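Local coordinates for pentafunctional AROM polypeptide (Schizosaccharomyces pombe, PDB 5SWV), which probably catalyses five successive steps of the shikimate pathway, this fragment carrying the dehydroquinate dehydratase and shikimate dehydrogenase activities, at residues A[333-338]-A[512-517]. Numbering follows the deposited sequence.
Sequences VNTIIP and FHLWTG
In the substrate-binding domain of the shikimate dehydrogenase part, the end of helix 500-516 lies against the mixed sheet, and the indole of Trp-515 reaches across to strand 335-340. The axes of residues 512-516 and 335-338 approach to 9.0 Å and run nearly parallel, 8° apart, a spacing across which the indole reaches the strand backbone. Tryptophan suits the place because it is both large and a donor: its NE1 gives a hydrogen bond of 2.9 Å to the carbonyl O of Ile-336. The N-H points fairly straight at the oxygen (152°), which lies near the indole plane, although the donor stands well above the plane of the carbonyl.

This bond limits the swing of the ring, and aliphatic groups of the strand pack against it. CG2 of Thr-335 stands above the ring plane, displaced toward the rim, 3.8 Å from CZ2 of Trp-515. It gets there because CG2 is anti to the backbone N, while OG1, beside that N, donates to OD1 of Asn-334 and also hydrogen-bonds Ser-511 OG. Ile-337 lays CG1 obliquely beside the pyrrole part, 3.9 Å from CD1 of Trp-515, and its CD1 extends to CB of Leu-514 at 4.2 Å, so one isoleucine touches two successive helix residues. Phe-254 of strand 253-257, next but one in the sheet, also meets the indole. Asn-334 and Thr-335 both face Asp-350, forming a classic beta bulge where the strand begins. A helix from near the C-terminus returning to pack on the N-terminal substrate-binding sheet is characteristic of the two-domain shikimate dehydrogenase fold.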
loop_
_atom_site.group_PDB
_atom_site.type_symbol
_atom_site.label_atom_id
_atom_site.label_comp_id
_atom_site.label_asym_id
_atom_site.label_seq_id
_atom_site.Cartn_x
_atom_site.Cartn_y
_atom_site.Cartn_z
ATOM N N VAL A 333 19.690 3.802 -9.317
ATOM C CA VAL A 333 18.314 3.777 -9.801
ATOM C C VAL A 333 17.982 2.384 -10.321
ATOM O O VAL A 333 18.727 1.855 -11.122
ATOM C CB VAL A 333 18.133 4.832 -10.903
ATOM C CG1 VAL A 333 16.844 4.629 -11.686
ATOM C CG2 VAL A 333 18.130 6.221 -10.283
ATOM N N ASN A 334 16.883 1.794 -9.840
ATOM C CA ASN A 334 16.268 0.619 -10.498
ATOM C C ASN A 334 14.850 0.843 -11.051
ATOM O O ASN A 334 14.258 -0.090 -11.576
ATOM C CB ASN A 334 16.256 -0.588 -9.548
ATOM C CG ASN A 334 15.067 -0.594 -8.601
ATOM O OD1 ASN A 334 14.378 0.424 -8.409
ATOM N ND2 ASN A 334 14.822 -1.748 -7.982
ATOM N N THR A 335 14.292 2.043 -10.886
ATOM C CA THR A 335 12.916 2.328 -11.279
ATOM C C THR A 335 12.832 3.732 -11.830
ATOM O O THR A 335 12.948 4.688 -11.084
ATOM C CB THR A 335 11.964 2.211 -10.079
ATOM O OG1 THR A 335 11.965 0.861 -9.611
ATOM C CG2 THR A 335 10.551 2.591 -10.451
ATOM N N ILE A 336 12.617 3.833 -13.136
ATOM C CA ILE A 336 12.468 5.105 -13.825
ATOM C C ILE A 336 10.987 5.430 -14.001
ATOM O O ILE A 336 10.257 4.664 -14.612
ATOM C CB ILE A 336 13.161 5.044 -15.202
ATOM C CG1 ILE A 336 14.663 4.772 -15.005
ATOM C CG2 ILE A 336 12.917 6.333 -15.997
ATOM C CD1 ILE A 336 15.450 4.573 -16.285
ATOM N N ILE A 337 10.570 6.577 -13.477
ATOM C CA ILE A 337 9.171 7.001 -13.479
ATOM C C ILE A 337 9.024 8.269 -14.316
ATOM O O ILE A 337 9.613 9.297 -13.993
ATOM C CB ILE A 337 8.683 7.327 -12.050
ATOM C CG1 ILE A 337 8.905 6.135 -11.110
ATOM C CG2 ILE A 337 7.217 7.756 -12.050
ATOM C CD1 ILE A 337 9.088 6.554 -9.673
ATOM N N PRO A 338 8.232 8.210 -15.391
ATOM C CA PRO A 338 7.952 9.417 -16.170
ATOM C C PRO A 338 6.793 10.216 -15.574
ATOM O O PRO A 338 5.849 9.637 -15.044
ATOM C CB PRO A 338 7.590 8.858 -17.535
ATOM C CG PRO A 338 7.018 7.501 -17.253
ATOM C CD PRO A 338 7.506 7.041 -15.915
ATOM N N PHE A 512 5.827 -1.414 -9.528
ATOM C CA PHE A 512 4.482 -1.419 -10.113
ATOM C C PHE A 512 3.541 -0.418 -9.434
ATOM O O PHE A 512 2.783 0.285 -10.121
ATOM C CB PHE A 512 3.881 -2.839 -10.066
ATOM C CG PHE A 512 2.465 -2.920 -10.561
ATOM C CD1 PHE A 512 2.200 -3.103 -11.916
ATOM C CD2 PHE A 512 1.390 -2.816 -9.674
ATOM C CE1 PHE A 512 0.889 -3.181 -12.382
ATOM C CE2 PHE A 512 0.075 -2.889 -10.133
ATOM C CZ PHE A 512 -0.174 -3.076 -11.489
ATOM N N HIS A 513 3.594 -0.367 -8.101
ATOM C CA HIS A 513 2.800 0.588 -7.332
ATOM C C HIS A 513 3.241 2.025 -7.647
ATOM O O HIS A 513 2.407 2.891 -7.905
ATOM C CB HIS A 513 2.865 0.254 -5.829
ATOM C CG HIS A 513 2.114 1.204 -4.939
ATOM N ND1 HIS A 513 2.688 1.788 -3.826
ATOM C CD2 HIS A 513 0.839 1.654 -4.977
ATOM C CE1 HIS A 513 1.804 2.557 -3.223
ATOM N NE2 HIS A 513 0.676 2.499 -3.906
ATOM N N LEU A 514 4.541 2.273 -7.688
ATOM C CA LEU A 514 5.019 3.623 -8.013
ATOM C C LEU A 514 4.583 4.055 -9.412
ATOM O O LEU A 514 4.354 5.227 -9.636
ATOM C CB LEU A 514 6.551 3.736 -7.872
ATOM C CG LEU A 514 7.088 3.600 -6.451
ATOM C CD1 LEU A 514 8.528 3.106 -6.511
ATOM C CD2 LEU A 514 6.955 4.894 -5.653
ATOM N N TRP A 515 4.457 3.114 -10.338
ATOM C CA TRP A 515 4.009 3.440 -11.698
ATOM C C TRP A 515 2.513 3.608 -11.876
ATOM O O TRP A 515 2.093 4.585 -12.456
ATOM C CB TRP A 515 4.496 2.396 -12.688
ATOM C CG TRP A 515 5.943 2.482 -12.967
ATOM C CD1 TRP A 515 6.698 3.620 -13.134
ATOM C CD2 TRP A 515 6.826 1.386 -13.175
ATOM N NE1 TRP A 515 7.999 3.289 -13.410
ATOM C CE2 TRP A 515 8.102 1.924 -13.456
ATOM C CE3 TRP A 515 6.668 -0.003 -13.144
ATOM C CZ2 TRP A 515 9.203 1.122 -13.713
ATOM C CZ3 TRP A 515 7.767 -0.802 -13.401
ATOM C CH2 TRP A 515 9.020 -0.239 -13.681
ATOM N N THR A 516 1.725 2.645 -11.408
ATOM C CA THR A 516 0.273 2.586 -11.689
ATOM C C THR A 516 -0.590 3.218 -10.600
ATOM O O THR A 516 -1.793 3.389 -10.779
ATOM C CB THR A 516 -0.195 1.125 -11.846
ATOM O OG1 THR A 516 -0.126 0.441 -10.584
ATOM C CG2 THR A 516 0.664 0.403 -12.852
ATOM N N GLY A 517 0.009 3.546 -9.463
ATOM C CA GLY A 517 -0.749 4.035 -8.303
ATOM C C GLY A 517 -1.481 2.957 -7.511
ATOM O O GLY A 517 -2.216 3.287 -6.587
#